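Local coordinates for protein 1,4-dihydroxy-2-naphthoyl-CoA hydrolase (Escherichia coli, PDB 1VH5) that hydrolyses 1,4-dihydroxy-2-naphthoyl-CoA to 1,4-dihydroxy-2-naphthoate and CoA in menaquinone biosynthesis, and also cleaves a wide range of other acyl-CoA thioesters, at residues Gly24-Arg29 and Ser46-Pro51; Arg29-Gly34 and Arg99-Cys104; Asp36-Thr41 and Gly68-Tyr73; Val62-Ile67 and Cys129-Thr134; Leu74-Glu79 and Arg112-Gln117. One frame throughout, in Å; residues are numbered along the deposited sequence. Where two conformers were deposited one is given.

Contact 1 (Gly24-Arg29 and Ser46-Pro51); sequences GFLDIR and SRTKQP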
# COMPACT_ATOMS: atom_id res chain seq x y z
N GLY A 24 6.45 11.90 4.44
CA GLY A 24 6.19 13.13 5.17
C GLY A 24 4.71 13.43 5.26
O GLY A 24 4.20 13.77 6.33
N PHE A 25 4.02 13.29 4.14
CA PHE A 25 2.57 13.54 4.08
C PHE A 25 1.79 12.71 5.09
O PHE A 25 0.86 13.21 5.70
CB PHE A 25 2.06 13.27 2.65
CG PHE A 25 0.60 13.66 2.42
CD1 PHE A 25 0.21 14.99 2.38
CD2 PHE A 25 -0.37 12.68 2.17
CE1 PHE A 25 -1.11 15.36 2.14
CE2 PHE A 25 -1.70 13.04 1.93
CZ PHE A 25 -2.06 14.39 1.92
N LEU A 26 2.18 11.44 5.25
CA LEU A 26 1.47 10.57 6.17
C LEU A 26 2.01 10.58 7.61
O LEU A 26 1.52 9.82 8.46
CB LEU A 26 1.44 9.13 5.64
CG LEU A 26 0.77 8.91 4.29
CD1 LEU A 26 0.78 7.39 3.98
CD2 LEU A 26 -0.68 9.40 4.30
N ASP A 27 3.06 11.38 7.85
CA ASP A 27 3.70 11.44 9.18
C ASP A 27 4.26 10.10 9.61
O ASP A 27 4.18 9.74 10.78
CB ASP A 27 2.72 11.97 10.25
CG ASP A 27 3.39 12.34 11.57
OD1 ASP A 27 2.74 12.10 12.62
OD2 ASP A 27 4.52 12.87 11.62
N ILE A 28 4.82 9.37 8.66
CA ILE A 28 5.61 8.21 9.02
C ILE A 28 6.92 8.70 9.66
O ILE A 28 7.61 9.55 9.08
CB ILE A 28 5.82 7.33 7.77
CG1 ILE A 28 4.48 6.69 7.38
CG2 ILE A 28 6.84 6.23 8.04
CD1 ILE A 28 4.44 6.06 5.95
N ARG A 29 7.26 8.14 10.83
CA ARG A 29 8.42 8.59 11.60
C ARG A 29 9.27 7.36 11.92
O ARG A 29 8.81 6.44 12.61
CB ARG A 29 7.99 9.21 12.94
CG ARG A 29 6.90 10.26 12.91
CD ARG A 29 6.83 11.09 14.19
NE ARG A 29 5.66 11.97 14.23
CZ ARG A 29 4.83 12.12 15.26
NH1 ARG A 29 3.80 12.95 15.17
NH2 ARG A 29 5.02 11.42 16.38
N SER A 46 -7.00 10.76 9.61
CA SER A 46 -7.79 10.98 8.43
C SER A 46 -7.03 10.68 7.14
O SER A 46 -7.68 10.40 6.11
CB SER A 46 -8.39 12.40 8.45
OG SER A 46 -7.39 13.37 8.33
N ARG A 47 -5.70 10.76 7.15
CA ARG A 47 -4.90 10.54 5.94
C ARG A 47 -4.61 9.07 5.71
O ARG A 47 -4.15 8.71 4.64
CB ARG A 47 -3.59 11.33 5.97
CG ARG A 47 -3.83 12.83 5.88
CD ARG A 47 -2.55 13.65 5.96
NE ARG A 47 -2.82 15.09 5.86
CZ ARG A 47 -1.89 16.03 5.73
NH1 ARG A 47 -2.26 17.31 5.65
NH2 ARG A 47 -0.60 15.72 5.65
N THR A 48 -4.81 8.25 6.74
CA THR A 48 -4.53 6.81 6.64
C THR A 48 -5.73 5.90 6.93
O THR A 48 -5.60 4.68 6.95
CB THR A 48 -3.39 6.43 7.57
OG1 THR A 48 -3.78 6.68 8.93
CG2 THR A 48 -2.07 7.22 7.31
N LYS A 49 -6.91 6.49 7.12
CA LYS A 49 -8.13 5.73 7.33
C LYS A 49 -8.87 5.43 6.05
O LYS A 49 -8.86 6.23 5.12
CB LYS A 49 -9.08 6.46 8.32
CG LYS A 49 -8.61 6.34 9.77
CD LYS A 49 -9.33 7.37 10.67
CE LYS A 49 -9.06 7.14 12.15
NZ LYS A 49 -9.84 8.10 12.99
N GLN A 50 -9.59 4.31 6.06
CA GLN A 50 -10.56 4.03 4.99
C GLN A 50 -11.91 4.67 5.39
O GLN A 50 -12.00 5.25 6.48
CB GLN A 50 -10.66 2.53 4.64
CG GLN A 50 -10.45 1.54 5.76
CD GLN A 50 -11.70 1.31 6.55
OE1 GLN A 50 -12.30 2.25 7.09
NE2 GLN A 50 -12.12 0.04 6.62
N PRO A 51 -12.93 4.63 4.54
CA PRO A 51 -14.19 5.35 4.80
C PRO A 51 -14.94 4.98 6.06
O PRO A 51 -15.88 5.70 6.43
CB PRO A 51 -15.04 5.01 3.59
CG PRO A 51 -14.03 4.78 2.53
CD PRO A 51 -12.92 4.02 3.20
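The C-terminal end of the short helix 22-25, closed by a Schellman motif, is where Phe25 and Leu26 receive Arg47 from the loop between strand 38-43 and helix 57-74. Arg47 grips this end twice. Its NH2 donates to Phe25 O at 2.9 Å, in the carbonyl plane and on a lone pair, with the acceptor also lying in the guanidinium plane. The same guanidinium lies flat on the Phe25 ring, planes 17° apart, in an off-centre cation-pi contact with CZ 4.3 Å from the ring centroid. Arg47 CD sits over the same ring, 4.2 Å from its centroid, as a CH-pi contact. Phe25 CG is anti to the backbone N (chi1 -173°), which swings the ring beside its own carbonyl, where one arginine can serve both.

Next to the ring, Leu26 meets the loop through one methyl: CD2 lies 3.6 Å from Arg47 O, a buried oxygen with no polar partner in the model, and 4.0 Å from Thr48 CG2. The Thr48 hydroxyl turns to Pro43 O instead. Asp27, with positive phi, ends the helix and forms a salt bridge with Arg29. Phe25 also packs on Arg47 of the second subunit, so this Schellman-capped helix end, with the arginine stacked on it, lies at the dimer interface.

Contact 2 (Arg29-Gly34 and Arg99-Cys104); sequences RFEHIG and RVRGVC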
# COMPACT_ATOMS: atom_id res chain seq x y z
N ARG A 29 7.26 8.14 10.83
CA ARG A 29 8.42 8.59 11.60
C ARG A 29 9.27 7.36 11.92
O ARG A 29 8.81 6.44 12.61
CB ARG A 29 7.99 9.21 12.94
CG ARG A 29 6.90 10.26 12.91
CD ARG A 29 6.83 11.09 14.19
NE ARG A 29 5.66 11.97 14.23
CZ ARG A 29 4.83 12.12 15.26
NH1 ARG A 29 3.80 12.95 15.17
NH2 ARG A 29 5.02 11.42 16.38
N PHE A 30 10.52 7.37 11.47
CA PHE A 30 11.47 6.35 11.95
C PHE A 30 11.81 6.58 13.43
O PHE A 30 12.08 7.71 13.83
CB PHE A 30 12.73 6.34 11.06
CG PHE A 30 12.45 5.80 9.69
CD1 PHE A 30 11.95 6.62 8.67
CD2 PHE A 30 12.59 4.46 9.44
CE1 PHE A 30 11.63 6.09 7.41
CE2 PHE A 30 12.24 3.92 8.21
CZ PHE A 30 11.80 4.73 7.19
N GLU A 31 11.77 5.52 14.21
CA GLU A 31 11.89 5.59 15.66
C GLU A 31 13.09 4.84 16.21
O GLU A 31 13.54 5.12 17.33
CB GLU A 31 10.69 4.93 16.32
CG GLU A 31 9.34 5.46 15.88
CD GLU A 31 8.73 6.41 16.88
OE1 GLU A 31 9.33 6.62 17.94
OE2 GLU A 31 7.64 6.92 16.60
N HIS A 32 13.57 3.81 15.51
CA HIS A 32 14.63 2.98 16.07
C HIS A 32 15.42 2.31 14.97
O HIS A 32 14.82 1.71 14.06
CB HIS A 32 14.01 1.95 17.03
CG HIS A 32 14.99 0.94 17.54
ND1 HIS A 32 15.91 1.25 18.51
CD2 HIS A 32 15.16 -0.37 17.25
CE1 HIS A 32 16.64 0.18 18.78
NE2 HIS A 32 16.19 -0.82 18.03
N ILE A 33 16.74 2.43 15.02
CA ILE A 33 17.65 1.65 14.18
C ILE A 33 18.44 0.72 15.08
O ILE A 33 19.39 1.16 15.79
CB ILE A 33 18.64 2.54 13.41
CG1 ILE A 33 17.95 3.71 12.70
CG2 ILE A 33 19.43 1.69 12.40
CD1 ILE A 33 18.95 4.72 12.13
N GLY A 34 18.10 -0.54 15.08
CA GLY A 34 18.89 -1.52 15.80
C GLY A 34 19.98 -2.09 14.94
O GLY A 34 20.13 -1.72 13.79
N ARG A 99 -1.00 5.35 17.02
CA ARG A 99 -0.01 5.13 15.97
C ARG A 99 0.24 3.66 15.90
O ARG A 99 0.23 2.99 16.93
CB ARG A 99 1.30 5.86 16.26
CG ARG A 99 1.15 7.39 16.35
CD ARG A 99 2.46 8.10 16.64
NE ARG A 99 3.41 8.02 15.53
CZ ARG A 99 3.41 8.83 14.49
NH1 ARG A 99 4.32 8.69 13.54
NH2 ARG A 99 2.50 9.80 14.39
N VAL A 100 0.47 3.17 14.70
CA VAL A 100 0.93 1.78 14.55
C VAL A 100 2.42 1.78 14.31
O VAL A 100 2.98 2.78 13.90
CB VAL A 100 0.20 1.03 13.38
CG1 VAL A 100 -1.26 0.82 13.76
CG2 VAL A 100 0.38 1.72 12.03
N ARG A 101 3.05 0.65 14.63
CA ARG A 101 4.50 0.53 14.53
C ARG A 101 4.90 -0.62 13.61
O ARG A 101 4.49 -1.76 13.85
CB ARG A 101 5.11 0.32 15.91
CG ARG A 101 6.66 0.22 15.91
CD ARG A 101 7.23 -0.10 17.30
NE ARG A 101 6.93 0.99 18.21
CZ ARG A 101 7.75 1.98 18.48
NH1 ARG A 101 7.35 2.97 19.28
NH2 ARG A 101 8.97 2.00 17.94
N GLY A 102 5.69 -0.32 12.59
CA GLY A 102 6.27 -1.37 11.77
C GLY A 102 7.66 -1.74 12.25
O GLY A 102 8.49 -0.85 12.53
N VAL A 103 7.90 -3.04 12.30
CA VAL A 103 9.17 -3.59 12.76
C VAL A 103 9.69 -4.43 11.59
O VAL A 103 9.05 -5.40 11.21
CB VAL A 103 9.00 -4.52 14.02
CG1 VAL A 103 10.34 -5.06 14.45
CG2 VAL A 103 8.31 -3.78 15.19
N CYS A 104 10.82 -4.02 11.02
CA CYS A 104 11.33 -4.64 9.79
C CYS A 104 12.61 -5.40 10.12
O CYS A 104 13.52 -4.83 10.76
CB CYS A 104 11.62 -3.49 8.80
SG CYS A 104 12.39 -3.98 7.24
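Arg29 and Arg99 stack guanidinium on guanidinium, centres 3.7 Å apart and planes within 10° of parallel, while their chains cross at about a right angle. Arg99 reaches this position by a bend at chi3 (68°), whereas Arg29 is extended from CG to NE; in the Arg29 conformer given, its CZ lies 3.4 Å from Arg99 NH2. Two like charges would normally be costly so near each other, but Asp27, the partner of Arg29 just before the strand, probably offsets much of that cost. Its OD1 also pairs with Arg99 NH2, so one carboxylate serves both stacked groups.

Two further donors, Arg99 NE and Arg101 NH2, turn to strand 38-43. Arg99 NE is bonded to Thr41 OG1, and that same hydroxyl is bonded to Glu31 OE2. Glu31 OE2 lies 4.5 Å from Arg99 NE, beyond a salt bridge, so Thr41 links the two indirectly. Arg101 NH2 has its salt bridge with Glu39 OE1. Toward Glu31 it adds packing, NH2 to Glu31 CB at 3.8 Å, and a longer-range attraction, with Arg101 NH1 4.4 Å from Glu31 OE1.

The axes of the 29-33 and 99-104 segments come within 9.0 Å, with strand 38-43 hydrogen-bonded between them. Glu31 and His32 form a classic beta bulge opposite Glu39. These charged side chains gather on one surface of the sheet, while Phe30 and Cys104 face helix 57-74.

Contact 3 (Asp36-Thr41 and Gly68-Tyr73); sequences DTLEAT and GSVAGY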
# COMPACT_ATOMS: atom_id res chain seq x y z
N ASP A 36 20.02 -4.91 13.63
CA ASP A 36 19.46 -5.77 12.59
C ASP A 36 17.96 -5.58 12.39
O ASP A 36 17.32 -6.48 11.83
CB ASP A 36 19.82 -7.27 12.84
CG ASP A 36 19.33 -7.78 14.18
OD1 ASP A 36 19.81 -8.84 14.67
OD2 ASP A 36 18.45 -7.22 14.83
N THR A 37 17.43 -4.45 12.86
CA THR A 37 16.01 -4.14 12.69
C THR A 37 15.85 -2.66 12.48
O THR A 37 16.69 -1.86 12.88
CB THR A 37 15.14 -4.58 13.87
OG1 THR A 37 15.57 -3.93 15.06
CG2 THR A 37 15.28 -6.08 14.17
N LEU A 38 14.74 -2.29 11.84
CA LEU A 38 14.40 -0.88 11.65
C LEU A 38 12.93 -0.68 12.02
O LEU A 38 12.08 -1.46 11.58
CB LEU A 38 14.74 -0.45 10.23
CG LEU A 38 14.62 1.02 9.85
CD1 LEU A 38 15.55 1.92 10.69
CD2 LEU A 38 14.88 1.18 8.37
N GLU A 39 12.60 0.32 12.85
CA GLU A 39 11.20 0.56 13.23
C GLU A 39 10.77 1.97 12.88
O GLU A 39 11.53 2.94 13.00
CB GLU A 39 10.96 0.38 14.74
CG GLU A 39 11.49 -0.91 15.30
CD GLU A 39 11.27 -1.06 16.80
OE1 GLU A 39 10.73 -0.12 17.44
OE2 GLU A 39 11.64 -2.14 17.33
N ALA A 40 9.51 2.07 12.42
CA ALA A 40 8.89 3.36 12.18
C ALA A 40 7.43 3.31 12.60
O ALA A 40 6.80 2.25 12.56
CB ALA A 40 9.02 3.76 10.76
N THR A 41 6.88 4.47 12.98
CA THR A 41 5.45 4.54 13.29
C THR A 41 4.68 5.42 12.31
O THR A 41 5.24 6.18 11.57
CB THR A 41 5.20 5.05 14.72
OG1 THR A 41 5.71 6.39 14.82
CG2 THR A 41 5.92 4.19 15.76
N GLY A 68 10.95 -1.01 4.56
CA GLY A 68 11.76 -2.00 3.86
C GLY A 68 12.66 -1.40 2.80
O GLY A 68 13.79 -1.86 2.59
N SER A 69 12.16 -0.41 2.06
CA SER A 69 13.00 0.21 1.02
C SER A 69 14.23 0.89 1.59
O SER A 69 15.32 0.76 1.02
CB SER A 69 12.20 1.29 0.27
OG SER A 69 11.08 0.73 -0.39
N VAL A 70 14.08 1.63 2.69
CA VAL A 70 15.23 2.29 3.31
C VAL A 70 16.14 1.24 3.95
O VAL A 70 17.34 1.31 3.80
CB VAL A 70 14.73 3.18 4.52
CG1 VAL A 70 15.88 3.53 5.49
CG2 VAL A 70 14.01 4.42 4.07
N ALA A 71 15.57 0.21 4.60
CA ALA A 71 16.42 -0.84 5.19
C ALA A 71 17.26 -1.49 4.10
O ALA A 71 18.48 -1.73 4.27
CB ALA A 71 15.57 -1.88 5.91
N GLY A 72 16.64 -1.76 2.96
CA GLY A 72 17.34 -2.37 1.83
C GLY A 72 18.50 -1.49 1.38
O GLY A 72 19.64 -1.98 1.15
N TYR A 73 18.24 -0.18 1.19
CA TYR A 73 19.28 0.78 0.80
C TYR A 73 20.43 0.77 1.81
O TYR A 73 21.62 0.77 1.43
CB TYR A 73 18.65 2.19 0.71
CG TYR A 73 19.69 3.31 0.65
CD1 TYR A 73 20.43 3.55 -0.51
CD2 TYR A 73 19.92 4.13 1.76
CE1 TYR A 73 21.41 4.58 -0.56
CE2 TYR A 73 20.87 5.17 1.71
CZ TYR A 73 21.59 5.38 0.54
OH TYR A 73 22.54 6.39 0.49
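Leu38, pointing from the sheet toward helix 57-74, meets Val70 and Ala71 through a single methyl. Its CD2 lies 3.8 Å from Val70 CG1 and 4.0 Å from Ala71 CB, so one branch sits between two successive helix residues and also comes within 4.0 Å of Ala71 N. CG is anti to the backbone N (chi1 -173°), and chi2 of 61° then sets CD2 as the branch that meets the helix. Val70 crosses it at about a right angle and, in the conformer given, offers the CG1 methyl, whereas Ala71 presents just CB, and the small side chain lets the backbones come near: Leu38 and Ala71 CA atoms are 6.8 Å apart.

That is the tight part, apolar between the side chains, with Leu38 and Ala71 buried, and it is small, 97 Å² counted over both segments. Around it Phe30, Leu14 and Trp5 close in on Leu38, with Ile67 one turn earlier on the helix. The other face of the strand is looser and polar: Glu39 points the opposite way and is partly exposed, its carboxylate held by Arg101 in a salt bridge, and Asp36 and Thr37 lie partly exposed before the strand begins.

A long helix laid across the concave face of an antiparallel sheet, with alternate strand residues turned into it, is the signature of the hotdog fold.

Contact 4 (Val62-Ile67 and Cys129-Thr134); sequences VLAESI and CSSRLT
Residues 62-67 of helix 57-74 lie over residues 129-134 of strand 127-138, with nearest CA pairs 6.8 Å apart for Ala64 to Ser131 and 6.9 Å for Glu65 to Leu133. Two side-chain meetings fill the gap. Ala64 points its CB at the strand and, in the conformer given, Ser131 OG lies beside that methyl without bonding to it. The hydroxyl sits between the backbone N and the carbonyl carbon (chi1 76°), and its polar need is met by Ile118 O on the neighbouring strand 113-121. Beside this pair, Leu133 sends CD1 to 4.3 Å from Glu65 CD, so that a leucine methyl packs against the carboxylate carbon.

The polar end of Glu65, the inferred nucleophile or proton acceptor, looks elsewhere: OE1 is hydrogen-bonded to His91 NE2 of the second subunit. The next residue, Ser66, donates OG to Val62 O one turn back at 2.7 Å, from above the carbonyl plane and on the face opposite the one used by Ser66 N. Ser66 OG is also hydrogen-bonded to His56 NE2 of the second subunit.

The chemistry is thus lopsided: the strand supplies apolar packing to the acid, while the hydrogen-bond partner of Glu65 OE1, His91 NE2, belongs to the second subunit. This is consistent with an active site assembled between subunits, with His91 among the experimentally established substrate-binding residues.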
# COMPACT_ATOMS: atom_id res chain seq x y z
N VAL A 62 1.97 1.02 2.65
CA VAL A 62 2.86 2.17 2.54
C VAL A 62 3.92 2.16 3.66
O VAL A 62 5.11 2.36 3.40
CB VAL A 62 2.09 3.51 2.59
CG1 VAL A 62 3.09 4.68 2.59
CG2 VAL A 62 1.16 3.66 1.36
N LEU A 63 3.49 1.92 4.88
CA LEU A 63 4.42 1.88 6.01
C LEU A 63 5.46 0.77 5.78
O LEU A 63 6.70 1.01 5.88
CB LEU A 63 3.67 1.74 7.34
CG LEU A 63 4.57 1.60 8.59
CD1 LEU A 63 5.44 2.86 8.79
CD2 LEU A 63 3.70 1.35 9.81
N ALA A 64 5.00 -0.44 5.44
CA ALA A 64 5.91 -1.57 5.25
C ALA A 64 6.90 -1.28 4.14
O ALA A 64 8.11 -1.55 4.29
CB ALA A 64 5.13 -2.85 4.93
N GLU A 65 6.43 -0.76 2.99
CA GLU A 65 7.34 -0.53 1.88
C GLU A 65 8.29 0.61 2.20
O GLU A 65 9.45 0.58 1.78
CB GLU A 65 6.57 -0.26 0.57
CG GLU A 65 7.51 -0.13 -0.63
CD GLU A 65 6.95 -0.63 -1.94
OE1 GLU A 65 5.95 -1.40 -1.95
OE2 GLU A 65 7.54 -0.21 -2.95
N SER A 66 7.82 1.64 2.91
CA SER A 66 8.71 2.78 3.26
C SER A 66 9.86 2.32 4.14
O SER A 66 10.99 2.79 3.97
CB SER A 66 7.91 3.83 4.02
OG SER A 66 6.90 4.42 3.19
N ILE A 67 9.59 1.44 5.08
CA ILE A 67 10.62 0.92 6.00
C ILE A 67 11.54 -0.04 5.27
O ILE A 67 12.76 0.11 5.31
CB ILE A 67 10.04 0.21 7.25
CG1 ILE A 67 9.16 1.15 8.07
CG2 ILE A 67 11.19 -0.25 8.16
CD1 ILE A 67 8.30 0.42 9.07
N CYS A 129 -0.81 -6.31 10.80
CA CYS A 129 -0.51 -6.62 9.40
C CYS A 129 0.87 -7.31 9.36
O CYS A 129 1.79 -6.87 10.04
CB CYS A 129 -0.50 -5.32 8.58
SG CYS A 129 -0.09 -5.51 6.81
N SER A 130 1.00 -8.37 8.55
CA SER A 130 2.30 -9.00 8.38
C SER A 130 2.63 -8.97 6.89
O SER A 130 1.83 -9.43 6.07
CB SER A 130 2.23 -10.44 8.86
OG SER A 130 3.47 -11.10 8.59
N SER A 131 3.78 -8.44 6.54
CA SER A 131 4.14 -8.17 5.16
C SER A 131 5.53 -8.67 4.83
O SER A 131 6.37 -8.86 5.73
CB SER A 131 4.01 -6.70 4.84
OG SER A 131 5.10 -6.01 5.39
N ARG A 132 5.76 -8.92 3.55
CA ARG A 132 7.09 -9.20 3.02
C ARG A 132 7.36 -8.36 1.78
O ARG A 132 6.45 -8.19 0.97
CB ARG A 132 7.20 -10.68 2.62
CG ARG A 132 7.27 -11.70 3.77
CD ARG A 132 7.76 -13.11 3.35
NE ARG A 132 7.16 -13.57 2.08
CZ ARG A 132 5.97 -14.17 2.00
NH1 ARG A 132 5.49 -14.51 0.84
NH2 ARG A 132 5.24 -14.44 3.07
N LEU A 133 8.60 -7.84 1.62
CA LEU A 133 9.03 -7.05 0.48
C LEU A 133 10.24 -7.71 -0.12
O LEU A 133 11.19 -8.03 0.61
CB LEU A 133 9.39 -5.63 0.97
CG LEU A 133 10.03 -4.71 -0.08
CD1 LEU A 133 9.09 -4.31 -1.23
CD2 LEU A 133 10.71 -3.45 0.58
N THR A 134 10.21 -7.93 -1.43
CA THR A 134 11.36 -8.39 -2.19
C THR A 134 11.94 -7.25 -2.98
O THR A 134 11.18 -6.60 -3.71
CB THR A 134 10.94 -9.55 -3.11
OG1 THR A 134 10.41 -10.62 -2.32
CG2 THR A 134 12.14 -10.12 -3.90

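Contact 5 (Leu74-Glu79 and Arg112-Gln117); sequences LCTEGE and RHQVWQ
Cys75, just past the end of helix 57-74, meets Trp116 through a sulfur-aromatic contact at the ring edge. Cys75 SG lies 3.7 Å from Trp116 CH2 and 5.0 Å from the centroid of the six-membered ring, 87° off the ring normal, so the sulfur sits in the plane of the indole and not over its face. SG is anti to the carbonyl carbon (chi1 -67°), which directs it at the far corner of the ring.

Van der Waals packing comes from Gln114. Its amide nitrogen NE2 rests 3.8 Å from Cys75 CB and 4.1 Å from Thr76 CG2, with the glutamine and threonine chains crossing at about a right angle.

Hydrogen bonds hold the glutamine amide at both ends. NE2 is bonded to Gly72 O, near the C-terminal end of the helix, and OE1 to Thr135 OG1 on the adjacent strand. Trp116 NE1 adds a nearly straight bond to Gln114 OE1, 3.1 Å and 169° at the hydrogen; the oxygen lies in the indole plane, although the donor stands above the plane of the amide. The indole is thereby fixed at its nitrogen and touched by sulfur at another edge. The Thr76 hydroxyl turns back to Tyr73 O.

Strand 113-121 runs between strands 99-106 and 127-138, with substrate-binding Arg112 just before it and His113 at its first position. Gln114 and Trp116 face the end of helix 57-74, where Leu109 packs on both Cys75 and Trp116 and Val82 of strand 81-91 touches Thr76 and Gln114.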
# COMPACT_ATOMS: atom_id res chain seq x y z
N LEU A 74 20.10 0.74 3.10
CA LEU A 74 21.12 0.76 4.15
C LEU A 74 21.99 -0.49 4.16
O LEU A 74 23.07 -0.46 4.79
CB LEU A 74 20.53 1.00 5.54
CG LEU A 74 19.81 2.35 5.74
CD1 LEU A 74 19.06 2.36 7.06
CD2 LEU A 74 20.78 3.54 5.70
N CYS A 75 21.57 -1.54 3.44
CA CYS A 75 22.33 -2.79 3.33
C CYS A 75 23.08 -2.88 2.00
O CYS A 75 23.57 -3.95 1.63
CB CYS A 75 21.45 -4.02 3.56
SG CYS A 75 20.84 -4.13 5.26
N THR A 76 23.14 -1.76 1.28
CA THR A 76 23.98 -1.67 0.06
C THR A 76 25.09 -0.67 0.32
O THR A 76 25.13 -0.02 1.37
CB THR A 76 23.17 -1.26 -1.20
OG1 THR A 76 22.68 0.09 -1.04
CG2 THR A 76 21.99 -2.18 -1.46
N GLU A 77 25.99 -0.52 -0.65
CA GLU A 77 27.10 0.41 -0.46
C GLU A 77 27.43 1.23 -1.70
O GLU A 77 27.02 0.89 -2.81
CB GLU A 77 28.33 -0.31 0.13
CG GLU A 77 28.89 -1.46 -0.71
CD GLU A 77 29.98 -2.20 0.06
OE1 GLU A 77 31.06 -1.61 0.22
OE2 GLU A 77 29.77 -3.35 0.50
N GLY A 78 28.14 2.34 -1.51
CA GLY A 78 28.45 3.26 -2.60
C GLY A 78 27.22 3.75 -3.36
O GLY A 78 26.25 4.17 -2.76
N GLU A 79 27.26 3.70 -4.68
CA GLU A 79 26.16 4.20 -5.49
C GLU A 79 25.10 3.12 -5.80
O GLU A 79 24.22 3.34 -6.63
CB GLU A 79 26.66 4.81 -6.81
CG GLU A 79 27.59 6.01 -6.65
CD GLU A 79 26.97 7.14 -5.85
OE1 GLU A 79 27.52 7.48 -4.78
OE2 GLU A 79 25.93 7.70 -6.27
N ARG A 112 22.23 -10.00 -4.96
CA ARG A 112 21.39 -9.57 -6.08
C ARG A 112 19.96 -9.17 -5.66
O ARG A 112 19.32 -8.37 -6.33
CB ARG A 112 21.30 -10.65 -7.17
CG ARG A 112 22.61 -10.94 -7.91
CD ARG A 112 22.60 -12.29 -8.63
NE ARG A 112 23.91 -12.95 -8.68
CZ ARG A 112 24.13 -14.22 -8.34
NH1 ARG A 112 25.35 -14.74 -8.42
NH2 ARG A 112 23.13 -14.97 -7.90
N HIS A 113 19.48 -9.75 -4.56
CA HIS A 113 18.11 -9.53 -4.08
C HIS A 113 18.11 -9.49 -2.57
O HIS A 113 19.02 -10.02 -1.92
CB HIS A 113 17.17 -10.66 -4.58
CG HIS A 113 17.04 -10.66 -6.05
ND1 HIS A 113 17.89 -11.37 -6.87
CD2 HIS A 113 16.23 -9.95 -6.86
CE1 HIS A 113 17.58 -11.12 -8.13
NE2 HIS A 113 16.58 -10.26 -8.15
N GLN A 114 17.04 -8.92 -2.01
CA GLN A 114 16.81 -8.95 -0.57
C GLN A 114 15.35 -9.31 -0.33
O GLN A 114 14.48 -9.04 -1.17
CB GLN A 114 17.09 -7.58 0.08
CG GLN A 114 18.40 -6.95 -0.32
CD GLN A 114 18.44 -5.49 0.05
OE1 GLN A 114 17.41 -4.80 0.05
NE2 GLN A 114 19.66 -4.99 0.35
N VAL A 115 15.09 -9.87 0.83
CA VAL A 115 13.73 -10.06 1.29
C VAL A 115 13.63 -9.55 2.71
O VAL A 115 14.45 -9.90 3.56
CB VAL A 115 13.30 -11.54 1.23
CG1 VAL A 115 11.83 -11.75 1.73
CG2 VAL A 115 13.51 -12.09 -0.20
N TRP A 116 12.63 -8.69 2.95
CA TRP A 116 12.41 -8.04 4.23
C TRP A 116 11.06 -8.49 4.77
O TRP A 116 10.09 -8.58 3.99
CB TRP A 116 12.42 -6.52 4.02
CG TRP A 116 13.77 -5.99 3.65
CD1 TRP A 116 14.26 -5.76 2.41
CD2 TRP A 116 14.84 -5.76 4.56
NE1 TRP A 116 15.57 -5.32 2.49
CE2 TRP A 116 15.95 -5.35 3.80
CE3 TRP A 116 14.96 -5.87 5.96
CZ2 TRP A 116 17.18 -5.00 4.39
CZ3 TRP A 116 16.19 -5.51 6.55
CH2 TRP A 116 17.27 -5.08 5.75
N GLN A 117 10.97 -8.73 6.07
CA GLN A 117 9.69 -8.99 6.72
C GLN A 117 9.35 -7.76 7.56
O GLN A 117 10.16 -7.29 8.39
CB GLN A 117 9.78 -10.22 7.59
CG GLN A 117 8.45 -10.67 8.25
CD GLN A 117 8.59 -12.10 8.78
OE1 GLN A 117 8.51 -13.06 8.02
NE2 GLN A 117 8.86 -12.22 10.04

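In the fold
Helix 57-74 threads the set: contacts 3 and 4 lie on it, centres about 9 Å apart, and contact 5 follows its C-terminal end. Contacts 1 and 5 lie on opposite sides of the chain's centre, their own centres about 27 Å apart. Contact 1 packs on contact 4 through Ile28 CG2 and Leu63 CD1 (3.7 Å). Contacts 4 and 5 lie on the neighbouring strands 127-138 and 113-121, joined by a probable hydrogen bond from Trp116 N to Leu133 O (2.8 Å), and Cys104 of contact 2 packs on Trp116. Contact 4 holds Glu65, the inferred nucleophile or proton acceptor; the side chain of Leu26 in contact 1 is about 10 Å from that of Glu65.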